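Exo-beta-1,3-glucanase (Streptomyces sp. SirexAA-E, PDB 4PEY) hydrolyses laminarin and laminarioligosaccharides from their non-reducing ends, cutting beta-1,3-glucosidic bonds to release glucose and laminaribiose. Local coordinates at residues N83-T88 and R136-G141; T177-V182 and E214-S219; V236-T241 and T252-S257. The protein carries 1 engineered substitution. All coordinates share one frame; numbering follows the deposited sequence. Where two conformers were deposited one is given.

Overall arrangement
From the N terminus, contact 1 closes first: it joins the turn leading into strand 87-94 to strand 138-144, with 47 residues between its segments. Contact 2 follows, holding the corner after strand 174-178 to strand 210-220 across a 31-residue excursion. Contact 3 then closes the hairpin of strands 231-243 and 255-259. The three loops lie in series, and none nests in or crosses another. Contacts 1 and 2 tie together coils of the first beta-helix, whereas contact 3 belongs to the antiparallel strands that follow. P253 of contact 3 packs on N83 and R136 of contact 1, and R240 N probably hydrogen-bonds S219 O of contact 2.

Contact 1 (N83-T88 and R136-G141); sequences NPDDTT and RMHVKG
Between coils of the first beta-helix, D85 on a 3-10 turn and H138 on strand 138-144 meet by a His-carboxylate hydrogen bond. H138 ND1 donates to D85 OD1 over 2.7 Å, and the N-H points almost straight at the oxygen (178°). OD1 receives it on its syn lone pair and lies in the imidazole plane, although the carboxylate as a whole stands at 89° to the ring. Having CG anti to the backbone N (chi1 -176°), H138 presents this edge to the turn, and K140 CG covers part of one ring face.

The two segments belong to coils that are not direct neighbours in the parallel beta-helix, since strand 116-118 runs between strands 87-94 and 138-144, and both D85 and H138 rest on its A116. From the next coil D164 accepts from H138 NE2, so each ring nitrogen meets a carboxylate, which fixes the ring's rotation and is likely to favour its protonated form. A leucine in place of H138 would remove both donors and would probably leave D85 OD1 with the water described next but no ring N-H, and D164 without its bond from the imidazole.

A water extends the polar link: it donates to D85 OD1 at 2.8 Å, accepts from K140 NZ at 3.0 Å, and also bonds T88 OG1 at 2.8 Å. At the other end, P84 CG sits 3.4 Å from R136 O and 3.7 Å from R136 CG, the proline ring and the arginine chain crossing at about a right angle. In the conformer described here, the extended R136 chain carries its guanidinium past P84, and NH1 bonds L82 O.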
# COMPACT_ATOMS: atom_id res chain seq x y z
N ASN A 83 -1.64 20.08 -10.93
CA ASN A 83 -2.97 19.68 -10.49
C ASN A 83 -3.55 18.59 -11.40
O ASN A 83 -3.20 18.50 -12.58
CB ASN A 83 -3.89 20.90 -10.45
CG ASN A 83 -3.50 21.88 -9.35
OD1 ASN A 83 -3.08 23.01 -9.62
ND2 ASN A 83 -3.64 21.45 -8.10
N PRO A 84 -4.43 17.73 -10.85
CA PRO A 84 -4.94 16.60 -11.65
C PRO A 84 -5.65 17.04 -12.94
O PRO A 84 -5.48 16.40 -13.98
CB PRO A 84 -5.92 15.91 -10.69
CG PRO A 84 -5.49 16.33 -9.33
CD PRO A 84 -4.92 17.70 -9.46
N ASP A 85 -6.43 18.11 -12.89
CA ASP A 85 -7.18 18.53 -14.07
C ASP A 85 -6.28 19.14 -15.15
O ASP A 85 -6.75 19.43 -16.24
CB ASP A 85 -8.30 19.50 -13.68
CG ASP A 85 -9.41 18.82 -12.90
OD1 ASP A 85 -10.10 17.95 -13.48
OD2 ASP A 85 -9.60 19.15 -11.71
N ASP A 86 -4.99 19.31 -14.85
CA ASP A 86 -4.05 19.77 -15.87
C ASP A 86 -3.80 18.70 -16.92
O ASP A 86 -3.38 19.01 -18.04
CB ASP A 86 -2.71 20.17 -15.24
CG ASP A 86 -2.82 21.37 -14.33
OD1 ASP A 86 -3.81 22.12 -14.44
OD2 ASP A 86 -1.90 21.56 -13.51
N THR A 87 -4.06 17.44 -16.57
CA THR A 87 -3.85 16.33 -17.49
C THR A 87 -5.12 15.51 -17.57
O THR A 87 -5.41 14.72 -16.67
CB THR A 87 -2.66 15.43 -17.05
OG1 THR A 87 -1.55 16.26 -16.69
CG2 THR A 87 -2.24 14.51 -18.17
N THR A 88 -5.88 15.70 -18.64
CA THR A 88 -7.21 15.14 -18.74
C THR A 88 -7.30 14.10 -19.85
O THR A 88 -6.87 14.34 -20.98
CB THR A 88 -8.26 16.24 -18.99
OG1 THR A 88 -8.28 17.15 -17.88
CG2 THR A 88 -9.66 15.64 -19.16
N ARG A 136 -4.76 11.26 -6.00
CA ARG A 136 -4.80 12.57 -6.65
C ARG A 136 -5.47 12.46 -8.03
O ARG A 136 -5.00 13.02 -9.01
CB ARG A 136 -3.38 13.16 -6.78
CG ARG A 136 -3.31 14.68 -6.91
CD ARG A 136 -1.86 15.15 -7.13
NE ARG A 136 -1.74 16.60 -7.27
CZ ARG A 136 -1.62 17.43 -6.25
NH1 ARG A 136 -1.51 18.74 -6.46
NH2 ARG A 136 -1.60 16.96 -5.01
N MET A 137 -6.58 11.72 -8.07
CA MET A 137 -7.32 11.53 -9.31
C MET A 137 -8.61 12.35 -9.30
O MET A 137 -9.23 12.51 -8.24
CB MET A 137 -7.67 10.04 -9.50
CG MET A 137 -6.45 9.13 -9.60
SD MET A 137 -5.50 9.32 -11.13
CE MET A 137 -6.62 8.62 -12.34
N HIS A 138 -9.02 12.83 -10.47
CA HIS A 138 -10.34 13.43 -10.61
C HIS A 138 -11.14 12.63 -11.61
O HIS A 138 -10.88 12.71 -12.81
CB HIS A 138 -10.26 14.90 -11.06
CG HIS A 138 -11.61 15.56 -11.12
ND1 HIS A 138 -11.86 16.68 -11.89
CD2 HIS A 138 -12.78 15.25 -10.52
CE1 HIS A 138 -13.12 17.04 -11.74
NE2 HIS A 138 -13.71 16.18 -10.92
N VAL A 139 -12.13 11.87 -11.14
CA VAL A 139 -12.97 11.11 -12.05
C VAL A 139 -14.26 11.87 -12.30
O VAL A 139 -15.06 12.08 -11.37
CB VAL A 139 -13.29 9.70 -11.52
CG1 VAL A 139 -14.09 8.92 -12.56
CG2 VAL A 139 -12.00 8.95 -11.18
N LYS A 140 -14.45 12.32 -13.54
CA LYS A 140 -15.64 13.08 -13.90
C LYS A 140 -16.72 12.10 -14.34
O LYS A 140 -17.08 12.03 -15.51
CB LYS A 140 -15.31 14.11 -14.99
CG LYS A 140 -14.16 15.03 -14.58
CD LYS A 140 -13.98 16.23 -15.49
CE LYS A 140 -13.42 15.84 -16.83
NZ LYS A 140 -12.93 17.02 -17.61
N GLY A 141 -17.21 11.34 -13.37
CA GLY A 141 -18.12 10.23 -13.61
C GLY A 141 -18.06 9.32 -12.41
O GLY A 141 -17.61 9.73 -11.33
O HOH W 1 -10.38 17.94 -16.28

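Contact 2 (T177-V182 and E214-S219); sequences TRDSSV and ETTPVS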
# COMPACT_ATOMS: atom_id res chain seq x y z
N THR A 177 -10.53 4.54 1.89
CA THR A 177 -10.53 5.81 1.19
C THR A 177 -10.17 6.90 2.19
O THR A 177 -10.78 6.95 3.27
CB THR A 177 -11.92 6.13 0.56
OG1 THR A 177 -12.37 5.01 -0.21
CG2 THR A 177 -11.88 7.39 -0.31
N ARG A 178 -9.21 7.76 1.87
CA ARG A 178 -8.97 8.90 2.76
C ARG A 178 -8.84 10.23 2.03
O ARG A 178 -8.41 10.29 0.87
CB ARG A 178 -7.73 8.70 3.64
CG ARG A 178 -6.40 8.82 2.97
CD ARG A 178 -5.24 9.16 3.96
NE ARG A 178 -4.01 9.28 3.18
CZ ARG A 178 -3.69 10.34 2.44
NH1 ARG A 178 -4.47 11.41 2.42
NH2 ARG A 178 -2.58 10.32 1.72
N ASP A 179 -9.28 11.27 2.72
CA ASP A 179 -9.03 12.66 2.35
C ASP A 179 -9.41 12.90 0.89
O ASP A 179 -8.59 13.28 0.06
CB ASP A 179 -7.57 13.01 2.64
CG ASP A 179 -7.22 12.78 4.10
OD1 ASP A 179 -8.17 12.78 4.93
OD2 ASP A 179 -6.04 12.59 4.43
N SER A 180 -10.69 12.66 0.62
CA SER A 180 -11.22 12.62 -0.73
C SER A 180 -12.63 13.18 -0.75
O SER A 180 -13.18 13.57 0.28
CB SER A 180 -11.23 11.17 -1.26
OG SER A 180 -9.92 10.66 -1.48
N SER A 181 -13.21 13.22 -1.94
CA SER A 181 -14.60 13.61 -2.14
C SER A 181 -15.26 12.60 -3.07
O SER A 181 -14.71 12.27 -4.11
CB SER A 181 -14.67 15.02 -2.74
OG SER A 181 -15.98 15.35 -3.15
N VAL A 182 -16.42 12.08 -2.68
CA VAL A 182 -17.17 11.18 -3.56
C VAL A 182 -18.62 11.66 -3.71
O VAL A 182 -19.21 12.20 -2.76
CB VAL A 182 -17.16 9.70 -3.05
CG1 VAL A 182 -15.73 9.18 -2.95
CG2 VAL A 182 -17.90 9.56 -1.71
N GLU A 214 -14.53 11.38 10.58
CA GLU A 214 -14.71 12.69 9.96
C GLU A 214 -13.42 13.25 9.36
O GLU A 214 -13.43 13.86 8.29
CB GLU A 214 -15.28 13.67 10.99
CG GLU A 214 -15.51 15.08 10.47
CD GLU A 214 -16.79 15.22 9.65
OE1 GLU A 214 -17.56 14.25 9.58
OE2 GLU A 214 -17.01 16.32 9.09
N THR A 215 -12.30 13.03 10.05
CA THR A 215 -11.00 13.49 9.57
C THR A 215 -9.93 12.41 9.72
O THR A 215 -10.09 11.45 10.47
CB THR A 215 -10.51 14.75 10.33
OG1 THR A 215 -10.33 14.44 11.73
CG2 THR A 215 -11.50 15.89 10.18
N THR A 216 -8.82 12.60 9.00
CA THR A 216 -7.62 11.79 9.18
C THR A 216 -6.69 12.55 10.13
O THR A 216 -6.38 13.71 9.88
CB THR A 216 -6.93 11.52 7.84
OG1 THR A 216 -7.89 11.04 6.88
CG2 THR A 216 -5.80 10.50 8.00
N PRO A 217 -6.25 11.90 11.24
CA PRO A 217 -5.50 12.62 12.28
C PRO A 217 -4.32 13.42 11.72
O PRO A 217 -4.14 14.60 12.04
CB PRO A 217 -5.01 11.50 13.21
CG PRO A 217 -6.01 10.42 13.04
CD PRO A 217 -6.52 10.50 11.62
N VAL A 218 -3.51 12.74 10.91
CA VAL A 218 -2.39 13.35 10.20
C VAL A 218 -2.31 12.72 8.82
O VAL A 218 -2.45 11.50 8.71
CB VAL A 218 -1.03 13.12 10.92
CG1 VAL A 218 0.07 13.96 10.28
CG2 VAL A 218 -1.13 13.38 12.42
N SER A 219 -2.08 13.51 7.77
CA SER A 219 -1.74 12.93 6.48
C SER A 219 -0.82 13.88 5.74
O SER A 219 -0.80 15.09 6.01
CB SER A 219 -2.99 12.60 5.65
OG SER A 219 -3.74 13.77 5.35
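D179 has its CG anti to its own carbonyl carbon (chi1 -57°), which brings the carboxylate within hydrogen-bonding reach of T216 and S219, while S219 turns OG into the position between backbone N and carbonyl carbon (chi1 62°), from where it reaches the acid. The two hydroxyls take one oxygen each. T216 OG1 donates to D179 OD1 at 2.6 Å and S219 OG to D179 OD2 at 2.7 Å, both on the syn side and both somewhat out of the carboxylate plane.

A third donor comes from the same segment: R178 NH1 forms a salt bridge with D179 OD2 at 2.8 Å. It approaches on the anti side, and reaches OD2 from the opposite face of the carboxylate plane to S219 OG. The serine also packs on the arginine itself, its CB lying over one face of the guanidinium toward the rim, 3.7 Å from R178 NH1. R178 has further acidic partners in E221, at NH1, and in D397, at NH2, the latter on strand 395-397 of the second beta-helix.

D179 marks the corner between strands 174-178 and 180-182 of the first beta-helix, and strand 191-198 runs between the former and strand 210-220, so the contact spans one intervening coil. From that coil S195 adds a hydrogen bond to T216 OG1. S180 OG, just past the corner, donates to R178 O at 2.8 Å and links the two sides of the bend.

All four touching residues are buried. With a charged donor and two hydroxyls gripping its oxygens, the D179 carboxylate is likely to stay ionised; R178 probably offsets part of the negative charge of its three acids, and R240 is a second partner of E221.

Contact 3 (V236-T241 and T252-S257); sequences VPAKRT and TPEGES
V236 pairs with E256 in the antiparallel hairpin of strands 231-243 and 255-259, and its side chain lies on the same face of the sheet as that of E256. Followed outward, V236 CB meets the E256 carbonyl first, 3.6 Å from E256 O. The branch V236 CG2, beside the backbone N, stays 3.9 Å from E256 O, whereas CG1, anti to that N (chi1 -177°), lies farther from this oxygen.

The two backbones exchange both bonds of a hydrogen-bonded pair. V236 N donates to E256 O at 2.8 Å, arriving nearly along the C=O axis, and E256 N returns a bond to V236 O at 3.1 Å, from above the carbonyl plane. The next pair, P237 with G255, is of the non-hydrogen-bonded kind, so the proline's missing N-H costs nothing toward this partner. Here the strands run close, with G255 CA 3.3 Å from V236 O; a CB on this residue would clash with that oxygen, and the backbone angles of G255 would also force it against E254 O, which alone disfavours any other residue. Beyond it A238 N donates to E254 O at 3.0 Å in an almost straight bond (176°), and A238 CB touches E254 CG at 3.7 Å before the glutamate chain extends outward to its carboxylate.

On its other side strand 231-243 runs antiparallel to strand 210-220, where the backbones of R240 and S219 are hydrogen-bonded.

Polar contact across the hairpin thus rests on three main-chain N-H...O bonds, which depend little on side-chain identity apart from the close approach at G255.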
# COMPACT_ATOMS: atom_id res chain seq x y z
N VAL A 236 6.38 18.28 -3.32
CA VAL A 236 6.41 17.71 -1.98
C VAL A 236 5.32 18.37 -1.13
O VAL A 236 5.54 19.43 -0.54
CB VAL A 236 7.79 17.89 -1.32
CG1 VAL A 236 7.82 17.20 0.04
CG2 VAL A 236 8.89 17.32 -2.21
N PRO A 237 4.13 17.76 -1.08
CA PRO A 237 3.03 18.33 -0.30
C PRO A 237 3.36 18.52 1.17
O PRO A 237 4.08 17.70 1.76
CB PRO A 237 1.91 17.29 -0.47
CG PRO A 237 2.21 16.66 -1.81
CD PRO A 237 3.71 16.58 -1.87
N ALA A 238 2.85 19.60 1.75
CA ALA A 238 2.96 19.84 3.18
C ALA A 238 1.96 18.96 3.94
O ALA A 238 0.94 18.54 3.38
CB ALA A 238 2.71 21.30 3.50
N LYS A 239 2.24 18.69 5.21
CA LYS A 239 1.34 17.82 5.97
C LYS A 239 0.06 18.56 6.36
O LYS A 239 0.04 19.79 6.48
CB LYS A 239 2.04 17.25 7.21
CG LYS A 239 1.96 18.06 8.48
CD LYS A 239 2.54 17.25 9.65
CE LYS A 239 2.38 17.99 10.98
NZ LYS A 239 3.13 19.27 10.99
N ARG A 240 -1.00 17.78 6.52
CA ARG A 240 -2.28 18.26 7.02
C ARG A 240 -2.61 17.56 8.33
O ARG A 240 -2.38 16.36 8.47
CB ARG A 240 -3.39 17.99 6.00
CG ARG A 240 -3.29 18.78 4.73
CD ARG A 240 -4.59 18.68 3.95
NE ARG A 240 -4.70 17.45 3.17
CZ ARG A 240 -5.81 17.08 2.54
NH1 ARG A 240 -6.91 17.82 2.64
NH2 ARG A 240 -5.84 15.95 1.83
N THR A 241 -3.14 18.29 9.30
CA THR A 241 -3.65 17.65 10.51
C THR A 241 -5.17 17.73 10.48
O THR A 241 -5.74 18.72 10.01
CB THR A 241 -3.10 18.30 11.78
OG1 THR A 241 -3.50 19.68 11.82
CG2 THR A 241 -1.59 18.24 11.78
N THR A 252 -4.06 26.32 -5.44
CA THR A 252 -2.64 26.15 -5.13
C THR A 252 -2.35 25.27 -3.92
O THR A 252 -2.50 25.69 -2.78
CB THR A 252 -1.96 27.52 -4.89
OG1 THR A 252 -2.18 27.95 -3.54
CG2 THR A 252 -2.51 28.57 -5.86
N PRO A 253 -1.94 24.02 -4.18
CA PRO A 253 -1.63 23.10 -3.08
C PRO A 253 -0.41 23.55 -2.27
O PRO A 253 0.57 24.02 -2.84
CB PRO A 253 -1.36 21.77 -3.80
CG PRO A 253 -0.94 22.17 -5.17
CD PRO A 253 -1.73 23.41 -5.50
N GLU A 254 -0.49 23.42 -0.95
CA GLU A 254 0.60 23.80 -0.06
C GLU A 254 1.75 22.79 -0.15
O GLU A 254 1.54 21.59 -0.01
CB GLU A 254 0.08 23.89 1.37
CG GLU A 254 1.06 24.44 2.38
CD GLU A 254 0.38 24.85 3.68
OE1 GLU A 254 -0.87 24.93 3.69
OE2 GLU A 254 1.09 25.08 4.68
N GLY A 255 2.97 23.29 -0.38
CA GLY A 255 4.12 22.42 -0.52
C GLY A 255 5.34 23.06 -1.18
O GLY A 255 5.34 24.26 -1.46
N GLU A 256 6.36 22.25 -1.42
CA GLU A 256 7.64 22.70 -1.99
C GLU A 256 7.91 21.95 -3.28
O GLU A 256 7.52 20.79 -3.41
CB GLU A 256 8.78 22.46 -0.98
CG GLU A 256 10.14 23.03 -1.37
CD GLU A 256 11.27 22.49 -0.50
OE1 GLU A 256 11.01 21.63 0.38
OE2 GLU A 256 12.43 22.92 -0.69
N SER A 257 8.55 22.60 -4.25
CA SER A 257 8.97 21.91 -5.47
C SER A 257 10.48 21.73 -5.50
O SER A 257 11.24 22.70 -5.32
CB SER A 257 8.51 22.66 -6.72
OG SER A 257 7.10 22.62 -6.84